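Local coordinates for protein anti-sigma-I factor RsgI3 (Clostridium thermocellum, PDB 6QE7) that probably holds the sigma factor SigI3 inactive at the membrane and senses plant polysaccharides outside it through this pectin-binding pair of PA14 domains, at residues K86-S89 with A90-H93; I133-S136 with S137-Y140; G187-D191 with G192-V196; L271-S275 with Q276-K280. One frame throughout, in Å; residues are numbered along the deposited sequence.

Contact 1: residues K86-S89 with A90-H93; sequences KSQS and ATEH
The hydroxyl of Thr91 reaches back over a single intervening residue to the carbonyl of Ser89, with OG1 2.6 Å from O. The hydroxyl is the donor in this short bond, and it lies well above the carbonyl plane rather than on a lone pair, consistent with the short span of one residue between donor and acceptor. OG1 gets there because it stands beside its own backbone N (chi1 -59°), on the side that faces the bend. A second bond closes the same bend further out. His93 NE2 donates to Gln88 OE1 over 2.9 Å in an almost straight line (177°). This time the carbonyl oxygen uses an in-plane lone pair, and OE1 sits at the ring edge in the imidazole plane, so that the amide and ring are nearly coplanar. The extended Gln88 chain and the His93 side chain approach from opposite directions, and the amide passes Thr91 on the way, its NE2 4.0 Å from Thr91 CB. These bonds lie at the entry to strand 91-99 of the first PA14 domain, which pairs antiparallel with strand 60-69. Thr68 O on that neighbouring strand takes the other end of the amide, NE2, so both polar atoms of Gln88 are engaged and the amide has little freedom to flip. The requirement that NE2 donate also makes OE1 the natural acceptor for the imidazole N-H. Before the bend, the backbone N of Gln88 is bonded to Asp70 OD2; Asp70 is a ligand of a bound calcium ion, which places Gln88 in the second shell of that site.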
loop_
_atom_site.group_PDB
_atom_site.type_symbol
_atom_site.label_atom_id
_atom_site.label_comp_id
_atom_site.label_asym_id
_atom_site.label_seq_id
_atom_site.Cartn_x
_atom_site.Cartn_y
_atom_site.Cartn_z
ATOM N N LYS A 86 -4.175 12.660 -8.682
ATOM C CA LYS A 86 -4.764 12.220 -9.967
ATOM C C LYS A 86 -3.637 12.046 -10.970
ATOM O O LYS A 86 -2.510 12.547 -10.730
ATOM C CB LYS A 86 -5.796 13.208 -10.520
ATOM C CG LYS A 86 -5.207 14.548 -10.944
ATOM C CD LYS A 86 -6.225 15.578 -11.273
ATOM C CE LYS A 86 -5.618 16.850 -11.834
ATOM N NZ LYS A 86 -6.718 17.711 -12.316
ATOM N N SER A 87 -4.016 11.375 -12.038
ATOM C CA SER A 87 -3.273 11.156 -13.273
ATOM C C SER A 87 -3.168 12.530 -13.952
ATOM O O SER A 87 -4.204 13.215 -14.200
ATOM C CB SER A 87 -3.970 10.111 -14.093
ATOM O OG SER A 87 -3.336 9.936 -15.319
ATOM N N GLN A 88 -1.940 12.985 -14.166
ATOM C CA GLN A 88 -1.726 14.245 -14.882
ATOM C C GLN A 88 -0.308 14.260 -15.440
ATOM O O GLN A 88 0.605 13.960 -14.716
ATOM C CB GLN A 88 -1.910 15.472 -13.979
ATOM C CG GLN A 88 -1.140 15.401 -12.670
ATOM C CD GLN A 88 -1.292 16.662 -11.849
ATOM O OE1 GLN A 88 -2.346 17.262 -11.766
ATOM N NE2 GLN A 88 -0.205 17.104 -11.224
ATOM N N SER A 89 -0.183 14.544 -16.714
ATOM C CA SER A 89 1.036 15.165 -17.260
ATOM C C SER A 89 1.506 16.276 -16.321
ATOM O O SER A 89 0.621 16.816 -15.599
ATOM C CB SER A 89 0.737 15.688 -18.619
ATOM O OG SER A 89 1.950 15.862 -19.268
ATOM N N ALA A 90 2.787 16.691 -16.418
ATOM C CA ALA A 90 3.440 17.715 -15.566
ATOM C C ALA A 90 2.578 18.968 -15.535
ATOM O O ALA A 90 2.257 19.518 -16.596
ATOM C CB ALA A 90 4.807 18.085 -16.066
ATOM N N THR A 91 2.155 19.368 -14.356
ATOM C CA THR A 91 1.127 20.401 -14.221
ATOM C C THR A 91 1.523 21.135 -12.968
ATOM O O THR A 91 1.811 20.465 -11.986
ATOM C CB THR A 91 -0.305 19.850 -14.106
ATOM O OG1 THR A 91 -0.622 19.076 -15.275
ATOM C CG2 THR A 91 -1.301 20.970 -13.879
ATOM N N GLU A 92 1.498 22.462 -13.013
ATOM C CA GLU A 92 1.723 23.291 -11.834
ATOM C C GLU A 92 0.369 23.448 -11.130
ATOM O O GLU A 92 -0.574 23.646 -11.844
ATOM C CB GLU A 92 2.165 24.683 -12.283
ATOM C CG GLU A 92 2.500 25.603 -11.131
ATOM C CD GLU A 92 3.477 26.697 -11.565
ATOM O OE1 GLU A 92 3.068 27.505 -12.345
ATOM O OE2 GLU A 92 4.655 26.635 -11.220
ATOM N N HIS A 93 0.372 23.505 -9.799
ATOM C CA HIS A 93 -0.770 23.826 -8.906
ATOM C C HIS A 93 -0.136 24.642 -7.809
ATOM O O HIS A 93 1.093 24.496 -7.601
ATOM C CB HIS A 93 -1.433 22.568 -8.278
ATOM C CG HIS A 93 -1.966 21.606 -9.291
ATOM N ND1 HIS A 93 -2.991 21.944 -10.172
ATOM C CD2 HIS A 93 -1.622 20.325 -9.596
ATOM C CE1 HIS A 93 -3.242 20.919 -10.973
ATOM N NE2 HIS A 93 -2.436 19.894 -10.607
#

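Contact 2: residues I133-S136 with S137-Y140; sequences IIPS and SQLY
Two successive backbone bonds between residues three apart wind Pro135 to Leu139 into a short 3-10 turn, which delivers the chain of the first PA14 domain into strand 139-141. Gln138 N donates to Pro135 O over 3.1 Å, and Leu139 N donates to Ser136 O over 3.2 Å. Both donors stand above the carbonyl planes of their acceptors, the geometry that such a tight coil produces.

Apolar contacts flank and line the turn. Ile134 CG2 meets Leu139 CD2 at 3.7 Å, the two side chains crossing at about a right angle; Val54 on strand 53-54 touches both. The ring of Pro135 lies against the Gln138 chain, CG to CG 3.8 Å. That chain bends at chi2 (-48°), which turns its amide away from the proline and lets NE2 reach Glu55 O.

The polar side-chain contacts involve Ser136, Ser137 and Gln138. Ser137 OG donates to Gln138 OE1 at 3.0 Å, so the amide is held at both ends and its rotation is fixed by two different partners. One water links Ser136 OG with the backbone N of Ser137, accepting from the latter at 2.9 Å. Leu139 CG packs 3.4 Å from Pro135 O, the same oxygen that receives the N-H of Gln138.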
loop_
_atom_site.group_PDB
_atom_site.type_symbol
_atom_site.label_atom_id
_atom_site.label_comp_id
_atom_site.label_asym_id
_atom_site.label_seq_id
_atom_site.Cartn_x
_atom_site.Cartn_y
_atom_site.Cartn_z
ATOM N N ILE A 133 12.714 26.898 -6.824
ATOM C CA ILE A 133 12.864 25.620 -6.079
ATOM C C ILE A 133 13.169 25.892 -4.611
ATOM O O ILE A 133 14.169 26.540 -4.296
ATOM C CB ILE A 133 13.959 24.722 -6.704
ATOM C CG1 ILE A 133 13.650 24.305 -8.140
ATOM C CG2 ILE A 133 14.185 23.517 -5.808
ATOM C CD1 ILE A 133 12.500 23.266 -8.235
ATOM N N ILE A 134 12.407 25.312 -3.690
ATOM C CA ILE A 134 12.690 25.608 -2.270
ATOM C C ILE A 134 14.049 25.004 -1.984
ATOM O O ILE A 134 14.229 23.788 -2.079
ATOM C CB ILE A 134 11.635 25.104 -1.278
ATOM C CG1 ILE A 134 10.227 25.595 -1.612
ATOM C CG2 ILE A 134 12.013 25.474 0.159
ATOM C CD1 ILE A 134 9.184 25.275 -0.546
ATOM N N PRO A 135 15.022 25.790 -1.503
ATOM C CA PRO A 135 16.374 25.271 -1.329
ATOM C C PRO A 135 16.638 24.574 -0.004
ATOM O O PRO A 135 15.839 24.700 0.908
ATOM C CB PRO A 135 17.207 26.551 -1.458
ATOM C CG PRO A 135 16.334 27.574 -0.811
ATOM C CD PRO A 135 14.930 27.237 -1.256
ATOM N N SER A 136 17.742 23.813 0.051
ATOM C CA SER A 136 18.056 22.899 1.165
ATOM C C SER A 136 18.310 23.705 2.413
ATOM O O SER A 136 18.087 23.166 3.489
ATOM C CB SER A 136 19.243 21.992 0.906
ATOM O OG SER A 136 20.373 22.735 0.511
ATOM N N SER A 137 18.806 24.921 2.267
ATOM C CA SER A 137 19.143 25.822 3.418
ATOM C C SER A 137 17.878 26.109 4.210
ATOM O O SER A 137 18.024 26.298 5.397
ATOM C CB SER A 137 19.748 27.132 2.979
ATOM O OG SER A 137 18.965 27.699 1.939
ATOM N N GLN A 138 16.697 26.085 3.575
ATOM C CA GLN A 138 15.405 26.372 4.273
ATOM C C GLN A 138 14.615 25.104 4.632
ATOM O O GLN A 138 13.430 25.251 4.981
ATOM C CB GLN A 138 14.499 27.209 3.371
ATOM C CG GLN A 138 15.162 28.396 2.692
ATOM C CD GLN A 138 15.965 29.238 3.639
ATOM O OE1 GLN A 138 17.121 29.551 3.365
ATOM N NE2 GLN A 138 15.386 29.537 4.791
ATOM N N LEU A 139 15.193 23.912 4.526
ATOM C CA LEU A 139 14.444 22.640 4.725
ATOM C C LEU A 139 15.178 21.732 5.700
ATOM O O LEU A 139 16.391 21.507 5.522
ATOM C CB LEU A 139 14.235 21.914 3.390
ATOM C CG LEU A 139 13.466 22.641 2.296
ATOM C CD1 LEU A 139 13.710 21.945 0.972
ATOM C CD2 LEU A 139 11.969 22.717 2.554
ATOM N N TYR A 140 14.439 21.169 6.648
ATOM C CA TYR A 140 14.964 20.356 7.771
ATOM C C TYR A 140 14.249 19.021 7.744
ATOM O O TYR A 140 13.032 18.990 7.818
ATOM C CB TYR A 140 14.706 21.040 9.124
ATOM C CG TYR A 140 15.359 22.396 9.222
ATOM C CD1 TYR A 140 14.820 23.494 8.556
ATOM C CD2 TYR A 140 16.572 22.532 9.898
ATOM C CE1 TYR A 140 15.456 24.728 8.587
ATOM C CE2 TYR A 140 17.215 23.756 9.943
ATOM C CZ TYR A 140 16.654 24.845 9.297
ATOM O OH TYR A 140 17.332 26.016 9.356
HETATM O O HOH W 1 20.399 25.470 -0.139
#

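Contact 3: residues G187-D191 with G192-V196; sequences GELKD and GKFSV
Lys190 to Lys193 form a type I' beta turn, in which Lys193 N donates to Lys190 O over 3.1 Å. The two central residues, Asp191 and Gly192, both have positive phi (59° and 70°), the left-handed conformation that defines this turn and that glycine adopts without penalty. A water also links the two lysines: it accepts from Lys190 N at 2.6 Å and is bonded to Lys193 O at 2.8 Å. The chain then runs into strand 193-202 of the second PA14 domain; just before it, Gly192 O accepts from Asn262 ND2 on strand 254-263.

Among the side chains, Leu189 packs against the start of the strand. Its CD2 branch lies 3.6 Å from Phe194 CB and 3.2 Å from Lys193 O, while CD1 comes to 4.0 Å from Phe194 CD1, oblique to the ring. Phe194 CG sits between its own backbone N and carbonyl carbon (chi1 79°), which swings the rest of the ring away from the leucine; Phe184 touches both residues. At the turn itself, Lys193 CE packs 3.9 Å from Asp191 CB. The carboxylate and ammonium groups stop short of contact, with Asp191 OD2 4.7 Å from Lys193 NZ. Their opposite charges should still attract weakly, but the one direct bond within the turn is the Lys193 N to Lys190 O hydrogen bond, so any electrostatic gain from the pair is probably secondary.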
loop_
_atom_site.group_PDB
_atom_site.type_symbol
_atom_site.label_atom_id
_atom_site.label_comp_id
_atom_site.label_asym_id
_atom_site.label_seq_id
_atom_site.Cartn_x
_atom_site.Cartn_y
_atom_site.Cartn_z
ATOM N N GLY A 187 -4.817 -28.483 17.519
ATOM C CA GLY A 187 -4.991 -29.637 18.424
ATOM C C GLY A 187 -6.239 -29.523 19.276
ATOM O O GLY A 187 -6.899 -28.461 19.285
ATOM N N GLU A 188 -6.577 -30.591 19.989
ATOM C CA GLU A 188 -7.698 -30.613 20.959
ATOM C C GLU A 188 -9.018 -30.234 20.269
ATOM O O GLU A 188 -9.702 -29.334 20.761
ATOM C CB GLU A 188 -7.505 -29.640 22.138
ATOM C CG GLU A 188 -6.236 -29.808 22.971
ATOM C CD GLU A 188 -5.184 -28.752 22.662
ATOM O OE1 GLU A 188 -5.515 -27.782 21.932
ATOM O OE2 GLU A 188 -4.046 -28.881 23.157
ATOM N N LEU A 189 -9.346 -30.849 19.149
ATOM C CA LEU A 189 -10.583 -30.502 18.413
ATOM C C LEU A 189 -11.700 -31.453 18.803
ATOM O O LEU A 189 -11.395 -32.527 19.259
ATOM C CB LEU A 189 -10.317 -30.605 16.914
ATOM C CG LEU A 189 -9.302 -29.590 16.390
ATOM C CD1 LEU A 189 -8.975 -29.885 14.941
ATOM C CD2 LEU A 189 -9.803 -28.157 16.563
ATOM N N LYS A 190 -12.939 -31.118 18.484
ATOM C CA LYS A 190 -14.042 -32.100 18.539
ATOM C C LYS A 190 -14.425 -32.428 17.095
ATOM O O LYS A 190 -14.664 -31.494 16.317
ATOM C CB LYS A 190 -15.165 -31.492 19.380
ATOM C CG LYS A 190 -14.814 -31.121 20.818
ATOM C CD LYS A 190 -15.537 -29.848 21.236
ATOM C CE LYS A 190 -15.638 -29.605 22.730
ATOM N NZ LYS A 190 -14.543 -28.715 23.180
ATOM N N ASP A 191 -14.412 -33.678 16.707
ATOM C CA ASP A 191 -14.907 -34.106 15.364
ATOM C C ASP A 191 -14.152 -33.420 14.196
ATOM O O ASP A 191 -14.754 -33.304 13.104
ATOM C CB ASP A 191 -16.408 -33.837 15.244
ATOM C CG ASP A 191 -17.274 -34.495 16.308
ATOM O OD1 ASP A 191 -17.205 -35.744 16.424
ATOM O OD2 ASP A 191 -17.976 -33.746 17.012
ATOM N N GLY A 192 -12.890 -33.021 14.399
ATOM C CA GLY A 192 -11.954 -32.508 13.364
ATOM C C GLY A 192 -12.381 -31.133 12.884
ATOM O O GLY A 192 -11.952 -30.705 11.803
ATOM N N LYS A 193 -13.242 -30.492 13.693
ATOM C CA LYS A 193 -13.960 -29.241 13.373
ATOM C C LYS A 193 -12.995 -28.143 13.838
ATOM O O LYS A 193 -12.649 -28.095 15.056
ATOM C CB LYS A 193 -15.368 -29.156 14.010
ATOM C CG LYS A 193 -16.508 -29.730 13.175
ATOM C CD LYS A 193 -17.869 -29.965 13.921
ATOM C CE LYS A 193 -18.607 -31.190 13.384
ATOM N NZ LYS A 193 -20.084 -31.195 13.609
ATOM N N PHE A 194 -12.553 -27.317 12.904
ATOM C CA PHE A 194 -11.727 -26.128 13.193
ATOM C C PHE A 194 -12.015 -25.123 12.058
ATOM O O PHE A 194 -12.713 -25.433 11.052
ATOM C CB PHE A 194 -10.257 -26.522 13.361
ATOM C CG PHE A 194 -9.518 -26.749 12.061
ATOM C CD1 PHE A 194 -9.521 -27.981 11.449
ATOM C CD2 PHE A 194 -8.925 -25.682 11.393
ATOM C CE1 PHE A 194 -8.885 -28.161 10.235
ATOM C CE2 PHE A 194 -8.284 -25.863 10.186
ATOM C CZ PHE A 194 -8.250 -27.110 9.616
ATOM N N SER A 195 -11.515 -23.911 12.200
ATOM C CA SER A 195 -11.775 -22.842 11.203
ATOM C C SER A 195 -10.592 -21.867 11.255
ATOM O O SER A 195 -9.819 -21.878 12.279
ATOM C CB SER A 195 -13.170 -22.227 11.523
ATOM O OG SER A 195 -13.197 -21.749 12.876
ATOM N N VAL A 196 -10.426 -21.051 10.216
ATOM C CA VAL A 196 -9.268 -20.121 10.081
ATOM C C VAL A 196 -9.771 -18.817 9.460
ATOM O O VAL A 196 -10.651 -18.894 8.611
ATOM C CB VAL A 196 -8.161 -20.719 9.191
ATOM C CG1 VAL A 196 -6.841 -20.003 9.375
ATOM C CG2 VAL A 196 -8.005 -22.209 9.443
HETATM O O HOH W 2 -13.461 -28.753 17.674
#

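Contact 4: residues L271-S275 with Q276-K280; sequences LLWSS and QRQKK
Gln278 places its CG over the five-membered ring of Trp273, and its side chain can be followed atom by atom. CB starts 3.2 Å from Ser275 OG, close because the same hydroxyl accepts the backbone N-H of Gln278 over 3.0 Å. From there CG, anti to the backbone N, reaches over the indole face and makes a CH-pi contact 4.1 Å from the centroid of the five-membered ring, 24° off the ring normal. A bend at chi2 (63°) then lays the amide almost parallel to the indole, the planes being only 7° apart. CD and OE1 project past the NE1 edge of the indole, CD 3.9 Å from Trp273 NE1. The other arm, NE2, turns to the backbone of the next residue, donating in the amide plane to a lone pair of Lys279 O, 3.0 Å away; this bond fixes the rotation of the amide. The indole N-H is itself directed to Glu281 OE2, so the glutamine meets the ring by packing alone.

Backbone contacts close the loop. Ser275 N donates to a lone pair of Gln278 O over 2.8 Å, and Lys280 CA approaches Trp273 O at 3.2 Å in a CA-H...O contact. Ser275 OG has a second partner in Glu208 OE2; Glu208 also forms a salt bridge with Arg277, tying the loop to strand 208-216. The loop is the connection of a beta hairpin, joining antiparallel strands 268-274 and 281-282 in one sheet of the second PA14 domain.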
loop_
_atom_site.group_PDB
_atom_site.type_symbol
_atom_site.label_atom_id
_atom_site.label_comp_id
_atom_site.label_asym_id
_atom_site.label_seq_id
_atom_site.Cartn_x
_atom_site.Cartn_y
_atom_site.Cartn_z
ATOM N N LEU A 271 -5.967 -20.739 -2.237
ATOM C CA LEU A 271 -6.532 -19.493 -2.864
ATOM C C LEU A 271 -5.695 -19.238 -4.102
ATOM O O LEU A 271 -4.442 -19.200 -3.984
ATOM C CB LEU A 271 -6.526 -18.296 -1.892
ATOM C CG LEU A 271 -7.010 -16.957 -2.457
ATOM C CD1 LEU A 271 -8.521 -16.972 -2.681
ATOM C CD2 LEU A 271 -6.617 -15.818 -1.570
ATOM N N LEU A 272 -6.357 -19.265 -5.251
ATOM C CA LEU A 272 -5.727 -19.022 -6.555
ATOM C C LEU A 272 -6.266 -17.718 -7.118
ATOM O O LEU A 272 -7.389 -17.368 -6.775
ATOM C CB LEU A 272 -6.097 -20.188 -7.467
ATOM C CG LEU A 272 -5.682 -21.537 -6.871
ATOM C CD1 LEU A 272 -6.896 -22.312 -6.367
ATOM C CD2 LEU A 272 -4.869 -22.341 -7.878
ATOM N N TRP A 273 -5.545 -17.146 -8.063
ATOM C CA TRP A 273 -6.067 -16.063 -8.917
ATOM C C TRP A 273 -5.744 -16.316 -10.394
ATOM O O TRP A 273 -4.801 -17.101 -10.767
ATOM C CB TRP A 273 -5.557 -14.679 -8.466
ATOM C CG TRP A 273 -4.063 -14.469 -8.525
ATOM C CD1 TRP A 273 -3.092 -15.313 -8.979
ATOM C CD2 TRP A 273 -3.363 -13.308 -8.057
ATOM N NE1 TRP A 273 -1.874 -14.733 -8.867
ATOM C CE2 TRP A 273 -2.002 -13.525 -8.272
ATOM C CE3 TRP A 273 -3.774 -12.097 -7.518
ATOM C CZ2 TRP A 273 -1.041 -12.579 -7.973
ATOM C CZ3 TRP A 273 -2.820 -11.168 -7.183
ATOM C CH2 TRP A 273 -1.480 -11.414 -7.394
ATOM N N SER A 274 -6.486 -15.591 -11.203
ATOM C CA SER A 274 -6.316 -15.599 -12.660
ATOM C C SER A 274 -6.818 -14.277 -13.203
ATOM O O SER A 274 -7.720 -13.629 -12.558
ATOM C CB SER A 274 -7.058 -16.804 -13.249
ATOM O OG SER A 274 -8.481 -16.618 -13.225
ATOM N N SER A 275 -6.395 -13.947 -14.408
ATOM C CA SER A 275 -6.932 -12.770 -15.124
ATOM C C SER A 275 -6.493 -12.876 -16.567
ATOM O O SER A 275 -5.785 -13.828 -16.852
ATOM C CB SER A 275 -6.518 -11.487 -14.491
ATOM O OG SER A 275 -5.174 -11.162 -14.784
ATOM N N GLN A 276 -6.885 -11.936 -17.422
ATOM C CA GLN A 276 -6.543 -12.114 -18.846
ATOM C C GLN A 276 -5.018 -12.256 -18.988
ATOM O O GLN A 276 -4.591 -13.007 -19.818
ATOM C CB GLN A 276 -6.945 -10.943 -19.723
ATOM C CG GLN A 276 -6.178 -11.077 -21.024
ATOM C CD GLN A 276 -6.810 -10.323 -22.144
ATOM O OE1 GLN A 276 -7.729 -9.523 -21.931
ATOM N NE2 GLN A 276 -6.277 -10.587 -23.328
ATOM N N ARG A 277 -4.211 -11.553 -18.195
ATOM C CA ARG A 277 -2.750 -11.623 -18.326
ATOM C C ARG A 277 -2.143 -12.377 -17.184
ATOM O O ARG A 277 -0.974 -12.687 -17.317
ATOM C CB ARG A 277 -2.108 -10.240 -18.318
ATOM C CG ARG A 277 -2.286 -9.427 -19.580
ATOM C CD ARG A 277 -1.863 -7.956 -19.354
ATOM N NE ARG A 277 -2.902 -7.113 -18.772
ATOM C CZ ARG A 277 -2.782 -5.829 -18.432
ATOM N NH1 ARG A 277 -1.663 -5.184 -18.628
ATOM N NH2 ARG A 277 -3.773 -5.184 -17.865
ATOM N N GLN A 278 -2.868 -12.605 -16.090
ATOM C CA GLN A 278 -2.337 -13.476 -15.016
ATOM C C GLN A 278 -2.784 -14.916 -15.225
ATOM O O GLN A 278 -4.008 -15.193 -15.003
ATOM C CB GLN A 278 -2.812 -13.038 -13.623
ATOM C CG GLN A 278 -2.277 -13.966 -12.548
ATOM C CD GLN A 278 -0.776 -13.921 -12.482
ATOM O OE1 GLN A 278 -0.183 -12.934 -12.024
ATOM N NE2 GLN A 278 -0.155 -15.010 -12.894
ATOM N N LYS A 279 -1.845 -15.817 -15.518
ATOM C CA LYS A 279 -2.140 -17.275 -15.642
ATOM C C LYS A 279 -2.466 -17.848 -14.246
ATOM O O LYS A 279 -1.813 -17.450 -13.234
ATOM C CB LYS A 279 -0.982 -18.080 -16.260
ATOM C CG LYS A 279 -1.133 -18.443 -17.740
ATOM C CD LYS A 279 -1.138 -17.262 -18.704
ATOM C CE LYS A 279 -2.243 -17.347 -19.734
ATOM N NZ LYS A 279 -2.688 -15.998 -20.145
ATOM N N LYS A 280 -3.455 -18.735 -14.201
ATOM C CA LYS A 280 -4.018 -19.276 -12.931
ATOM C C LYS A 280 -2.890 -19.793 -12.074
ATOM O O LYS A 280 -2.045 -20.501 -12.563
ATOM C CB LYS A 280 -5.059 -20.365 -13.128
ATOM C CG LYS A 280 -5.826 -20.806 -11.872
ATOM C CD LYS A 280 -7.273 -21.166 -12.153
ATOM C CE LYS A 280 -7.427 -22.510 -12.798
ATOM N NZ LYS A 280 -8.150 -23.417 -11.886
#

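In the fold
The four contacts follow one another along the chain, contacts 1 and 2 in the first PA14 domain and contacts 3 and 4 in the second. The centres of contacts 1 and 2 lie about 23 Å apart. Those of contacts 3 and 4 are about 32 Å apart. Contacts 2 and 3 are separated by about 61 Å between centres, on opposite sides of the chain's centre. Contact 1 leads into strand 91-99; contact 2 passes from strand 132-133 of that sheet to strand 139-141 of the other. Contact 3 leads into strand 193-202 and contact 4 joins strands 268-274 and 281-282, in their domain's two different sheets. The contacts thus all lie in turns and loops at strand ends.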